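Putative metal-dependent phosphoesterase (Bifidobacterium adolescentis, PDB 3O0F) hydrolyses phosphoester bonds as a metal-dependent phosphoesterase of the PHP family, binding iron, zinc and AMP, and may act as a 5'-3' exonuclease. Local coordinates at residues P147-A150 against D151-A155; H18-T21 against V22-G26. All coordinates share one frame; numbering follows the deposited sequence.

Contact 1 of 2, residues P147-A150 against D151-A155. With AMP (adenosine monophosphate), chain B.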
loop_
_atom_site.group_PDB
_atom_site.type_symbol
_atom_site.label_atom_id
_atom_site.label_comp_id
_atom_site.label_asym_id
_atom_site.label_seq_id
_atom_site.Cartn_x
_atom_site.Cartn_y
_atom_site.Cartn_z
ATOM N N PRO A 147 0.237 9.692 -7.876
ATOM C CA PRO A 147 1.602 10.127 -7.565
ATOM C C PRO A 147 2.506 10.408 -8.756
ATOM O O PRO A 147 3.337 11.295 -8.667
ATOM C CB PRO A 147 2.164 8.957 -6.755
ATOM C CG PRO A 147 1.000 8.429 -6.055
ATOM C CD PRO A 147 -0.117 8.492 -7.085
ATOM N N HIS A 148 2.344 9.654 -9.841
ATOM C CA HIS A 148 3.098 9.855 -11.047
ATOM C C HIS A 148 2.699 11.132 -11.776
ATOM O O HIS A 148 3.546 11.775 -12.364
ATOM C CB HIS A 148 2.986 8.628 -11.970
ATOM C CG HIS A 148 3.385 7.358 -11.289
ATOM N ND1 HIS A 148 2.473 6.534 -10.673
ATOM C CD2 HIS A 148 4.600 6.818 -11.052
ATOM C CE1 HIS A 148 3.110 5.541 -10.081
ATOM N NE2 HIS A 148 4.403 5.675 -10.326
ATOM N N ILE A 149 1.419 11.489 -11.730
ATOM C CA ILE A 149 0.975 12.802 -12.166
ATOM C C ILE A 149 1.608 13.895 -11.298
ATOM O O ILE A 149 2.157 14.863 -11.819
ATOM C CB ILE A 149 -0.567 12.996 -12.105
ATOM C CG1 ILE A 149 -1.318 11.910 -12.881
ATOM C CG2 ILE A 149 -0.948 14.393 -12.661
ATOM C CD1 ILE A 149 -2.851 12.120 -12.922
ATOM N N ALA A 150 1.514 13.764 -9.977
ATOM C CA ALA A 150 2.123 14.763 -9.080
ATOM C C ALA A 150 3.593 14.928 -9.402
ATOM O O ALA A 150 4.068 16.048 -9.554
ATOM C CB ALA A 150 1.929 14.372 -7.607
ATOM N N ASP A 151 4.318 13.808 -9.528
ATOM C CA ASP A 151 5.729 13.851 -9.900
ATOM C C ASP A 151 5.985 14.591 -11.220
ATOM O O ASP A 151 6.950 15.349 -11.323
ATOM C CB ASP A 151 6.319 12.433 -10.000
ATOM C CG ASP A 151 6.419 11.725 -8.626
ATOM O OD1 ASP A 151 6.325 12.427 -7.565
ATOM O OD2 ASP A 151 6.581 10.456 -8.612
ATOM N N ALA A 152 5.156 14.347 -12.236
ATOM C CA ALA A 152 5.337 15.033 -13.512
ATOM C C ALA A 152 5.152 16.554 -13.332
ATOM O O ALA A 152 5.869 17.347 -13.966
ATOM C CB ALA A 152 4.406 14.481 -14.573
ATOM N N LEU A 153 4.235 16.947 -12.444
ATOM C CA LEU A 153 3.943 18.370 -12.194
ATOM C C LEU A 153 5.064 19.005 -11.403
ATOM O O LEU A 153 5.287 20.205 -11.519
ATOM C CB LEU A 153 2.595 18.590 -11.462
ATOM C CG LEU A 153 1.335 18.334 -12.291
ATOM C CD1 LEU A 153 0.139 18.049 -11.393
ATOM C CD2 LEU A 153 1.045 19.452 -13.278
ATOM N N VAL A 154 5.780 18.214 -10.611
ATOM C CA VAL A 154 6.992 18.706 -9.919
ATOM C C VAL A 154 8.150 18.799 -10.925
ATOM O O VAL A 154 8.828 19.820 -10.974
ATOM C CB VAL A 154 7.360 17.829 -8.692
ATOM C CG1 VAL A 154 8.725 18.254 -8.105
ATOM C CG2 VAL A 154 6.237 17.883 -7.649
ATOM N N ALA A 155 8.349 17.778 -11.769
ATOM C CA ALA A 155 9.388 17.848 -12.832
ATOM C C ALA A 155 9.189 19.019 -13.811
ATOM O O ALA A 155 10.160 19.518 -14.402
ATOM C CB ALA A 155 9.468 16.553 -13.604
HETATM P P AMP B . -4.554 7.052 -6.529
HETATM O O1P AMP B . -4.716 5.700 -5.936
HETATM O O2P AMP B . -4.017 6.927 -7.931
HETATM O O3P AMP B . -5.780 7.959 -6.407
HETATM O "O5'" AMP B . -3.389 7.774 -5.692
HETATM C "C5'" AMP B . -3.600 8.118 -4.345
HETATM C "C4'" AMP B . -2.416 7.610 -3.579
HETATM O "O4'" AMP B . -1.247 8.461 -3.732
HETATM C "C3'" AMP B . -2.732 7.528 -2.090
HETATM O "O3'" AMP B . -2.881 6.161 -1.731
HETATM C "C2'" AMP B . -1.428 8.079 -1.539
HETATM O "O2'" AMP B . -1.119 8.183 -0.149
HETATM C "C1'" AMP B . -0.388 8.107 -2.650
HETATM N N9 AMP B . 0.699 9.073 -2.405
HETATM C C8 AMP B . 1.985 8.851 -2.682
HETATM N N7 AMP B . 2.728 9.929 -2.352
HETATM C C5 AMP B . 1.904 10.865 -1.854
HETATM C C6 AMP B . 2.040 12.229 -1.315
HETATM N N6 AMP B . 3.262 12.848 -1.230
HETATM N N1 AMP B . 0.906 12.846 -0.928
HETATM C C2 AMP B . -0.313 12.283 -0.998
HETATM N N3 AMP B . -0.506 11.044 -1.469
HETATM C C4 AMP B . 0.550 10.297 -1.894
#
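Asp151 folds back over the carbonyl of Pro147, one helical turn earlier. Its CB lies 3.5 Å from Pro147 O. The CG of Asp151 comes closer to that oxygen, and it is anti to the Asp151 carbonyl carbon (chi1 -68°), which turns the carboxylate back toward the start of the helix. OD1 and OD2 are each 3.4 Å from Pro147 O. These are acceptors meeting an acceptor, not bonds; both carboxylate oxygens have hydrogen-bond partners outside these segments. OD1 forms a salt bridge with Arg162, a residue that binds AMP. Asp151 is thus a second-shell residue of the nucleotide pocket.

Residues 147-155 make up nearly all of helix 146-155 in the PHP domain, from its first turn on. Among the i to i+4 bonds here, Asp151 N to Pro147 O is 2.8 Å, with an N-H...O angle of 165°. The bonds to His148 O, Ile149 O and Ala150 O follow in order. On another side of the helix, Ile149 and Leu153 lie side by side, and CG2 of Ile149 meets CD1 of Leu153 at 4.0 Å. Helix 97-124 covers Ile149. At the nucleotide end, the Pro147 ring touches AMP: its CG is 3.2 Å from O4' of the ribose and 3.5 Å from C8 of the adenine.

Contact 2 of 2, residues H18-T21 against V22-G26. With ZN (zinc ion), chain C; FE (Fe (III) ion), chain E; AMP (adenosine monophosphate), chain B.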
loop_
_atom_site.group_PDB
_atom_site.type_symbol
_atom_site.label_atom_id
_atom_site.label_comp_id
_atom_site.label_asym_id
_atom_site.label_seq_id
_atom_site.Cartn_x
_atom_site.Cartn_y
_atom_site.Cartn_z
ATOM N N HIS A 18 5.086 -2.155 5.560
ATOM C CA HIS A 18 4.328 -1.289 4.663
ATOM C C HIS A 18 5.265 -0.332 3.895
ATOM O O HIS A 18 5.418 0.827 4.283
ATOM C CB HIS A 18 3.343 -0.501 5.501
ATOM C CG HIS A 18 2.228 0.108 4.724
ATOM N ND1 HIS A 18 1.035 0.496 5.319
ATOM C CD2 HIS A 18 2.129 0.439 3.411
ATOM C CE1 HIS A 18 0.244 1.005 4.388
ATOM N NE2 HIS A 18 0.885 0.982 3.229
ATOM N N CYS A 19 5.884 -0.823 2.825
ATOM C CA CYS A 19 6.917 -0.069 2.087
ATOM C C CYS A 19 6.653 -0.188 0.583
ATOM O O CYS A 19 6.364 -1.286 0.093
ATOM C CB CYS A 19 8.316 -0.580 2.404
ATOM S SG CYS A 19 8.695 -0.671 4.158
ATOM N N HIS A 20 6.700 0.957 -0.115
ATOM C CA HIS A 20 6.471 1.061 -1.553
ATOM C C HIS A 20 7.767 1.357 -2.324
ATOM O O HIS A 20 8.668 2.004 -1.795
ATOM C CB HIS A 20 5.456 2.171 -1.812
ATOM C CG HIS A 20 4.118 1.897 -1.217
ATOM N ND1 HIS A 20 3.087 1.360 -1.930
ATOM C CD2 HIS A 20 3.650 2.070 0.044
ATOM C CE1 HIS A 20 2.039 1.200 -1.145
ATOM N NE2 HIS A 20 2.359 1.609 0.059
ATOM N N THR A 21 7.814 0.925 -3.590
ATOM C CA THR A 21 8.977 1.034 -4.427
ATOM C C THR A 21 8.589 1.615 -5.770
ATOM O O THR A 21 7.432 1.920 -6.012
ATOM C CB THR A 21 9.650 -0.369 -4.647
ATOM O OG1 THR A 21 8.895 -1.147 -5.596
ATOM C CG2 THR A 21 9.826 -1.119 -3.276
ATOM N N VAL A 22 9.552 1.711 -6.654
ATOM C CA VAL A 22 9.304 2.065 -8.060
ATOM C C VAL A 22 8.318 1.169 -8.820
ATOM O O VAL A 22 7.783 1.598 -9.827
ATOM C CB VAL A 22 10.662 2.086 -8.897
ATOM C CG1 VAL A 22 11.542 3.270 -8.471
ATOM C CG2 VAL A 22 11.400 0.766 -8.810
ATOM N N PHE A 23 8.064 -0.056 -8.353
ATOM C CA PHE A 23 7.004 -0.887 -8.970
ATOM C C PHE A 23 5.594 -0.354 -8.692
ATOM O O PHE A 23 4.616 -0.797 -9.320
ATOM C CB PHE A 23 7.153 -2.349 -8.619
ATOM C CG PHE A 23 8.340 -2.974 -9.241
ATOM C CD1 PHE A 23 8.280 -3.473 -10.541
ATOM C CD2 PHE A 23 9.543 -3.045 -8.549
ATOM C CE1 PHE A 23 9.423 -3.992 -11.142
ATOM C CE2 PHE A 23 10.667 -3.583 -9.138
ATOM C CZ PHE A 23 10.591 -4.061 -10.441
ATOM N N SER A 24 5.477 0.630 -7.803
ATOM C CA SER A 24 4.270 1.484 -7.787
ATOM C C SER A 24 4.640 2.963 -7.647
ATOM O O SER A 24 5.105 3.570 -8.621
ATOM C CB SER A 24 3.224 1.019 -6.743
ATOM O OG SER A 24 3.721 0.936 -5.426
ATOM N N ASP A 25 4.450 3.540 -6.454
ATOM C CA ASP A 25 4.649 4.960 -6.258
ATOM C C ASP A 25 5.817 5.377 -5.350
ATOM O O ASP A 25 5.905 6.540 -4.959
ATOM C CB ASP A 25 3.342 5.643 -5.841
ATOM C CG ASP A 25 2.736 5.102 -4.552
ATOM O OD1 ASP A 25 3.196 4.058 -3.993
ATOM O OD2 ASP A 25 1.750 5.758 -4.069
ATOM N N GLY A 26 6.682 4.421 -4.986
ATOM C CA GLY A 26 7.883 4.718 -4.238
ATOM C C GLY A 26 8.938 5.198 -5.242
ATOM O O GLY A 26 8.723 5.139 -6.436
HETATM ZN ZN ZN C . 1.665 4.422 -2.264
HETATM FE FE FE E . 0.704 2.323 1.483
HETATM P P AMP B . -4.554 7.052 -6.529
HETATM O O1P AMP B . -4.716 5.700 -5.936
HETATM O O2P AMP B . -4.017 6.927 -7.931
HETATM O O3P AMP B . -5.780 7.959 -6.407
HETATM O "O5'" AMP B . -3.389 7.774 -5.692
HETATM C "C5'" AMP B . -3.600 8.118 -4.345
HETATM C "C4'" AMP B . -2.416 7.610 -3.579
HETATM O "O4'" AMP B . -1.247 8.461 -3.732
HETATM C "C3'" AMP B . -2.732 7.528 -2.090
HETATM O "O3'" AMP B . -2.881 6.161 -1.731
HETATM C "C2'" AMP B . -1.428 8.079 -1.539
HETATM O "O2'" AMP B . -1.119 8.183 -0.149
HETATM C "C1'" AMP B . -0.388 8.107 -2.650
HETATM N N9 AMP B . 0.699 9.073 -2.405
HETATM C C8 AMP B . 1.985 8.851 -2.682
HETATM N N7 AMP B . 2.728 9.929 -2.352
HETATM C C5 AMP B . 1.904 10.865 -1.854
HETATM C C6 AMP B . 2.040 12.229 -1.315
HETATM N N6 AMP B . 3.262 12.848 -1.230
HETATM N N1 AMP B . 0.906 12.846 -0.928
HETATM C C2 AMP B . -0.313 12.283 -0.998
HETATM N N3 AMP B . -0.506 11.044 -1.469
HETATM C C4 AMP B . 0.550 10.297 -1.894
HETATM O O HOH W 1 -0.863 3.190 2.546
#
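Asp25 and His20 meet beside the zinc ion. Asp25 grips the zinc with both carboxylate oxygens, OD1 at 2.3 Å and OD2 at 2.2 Å. The same zinc stands over the centre of the His20 ring, 3.3 Å above its plane. His20 does not bind it; its NE2 goes to one iron(III) ion at 2.3 Å. His18 NE2 and a water bind that iron too. His18 and His20 form the His-x-His metal-binding motif of PHP domains, at the end of strand 15-19. The carboxylate and the His20 ring are turned 79° apart, with Asp25 OD1 3.4 Å from His20 ND1 but poorly aligned for a hydrogen bond. Glu75 and Asp261 also bind this iron, and His50 and His263 the zinc.

Behind this shell, a type I turn from Thr21 to Ser24 brings the chain round. Thr21 O accepts from Ser24 N at 2.9 Å and from Gly26 N at 2.8 Å, the two donors on opposite faces of the carbonyl. With chi1 at 76°, Thr21 OG1 lies between its backbone N and carbonyl carbon and takes the N-H of Phe23 at 3.1 Å. A valine here would probably leave the Phe23 N-H without its acceptor, although the two bonds to the Thr21 carbonyl would remain. Asp49 OD1 bonds to Ser24 OG and Thr21 N, joining the two ends of the turn. The Asp25 carboxylate probably offsets part of the zinc charge, and one short loop serves both metals.

Contact 2 comes first in the chain, where strand 15-19, an outermost strand of the mixed seven-stranded sheet, runs into the loop before helix 30-39. Contact 1 follows far later, within helix 146-155. Both belong to the PHP domain. Their centres are 15 Å apart, yet they touch: His148 NE2 is 2.8 Å from Ser24 O, a probable hydrogen bond, and Pro147 CG packs 3.4 Å from Asp25 OD2. Contact 2 holds metal ligands, and its Asp25 is also a pocket residue; contact 1 adds Pro147 to the same pocket. Both touch AMP, so the start of the helix and the metal-binding loop together form part of the nucleotide pocket.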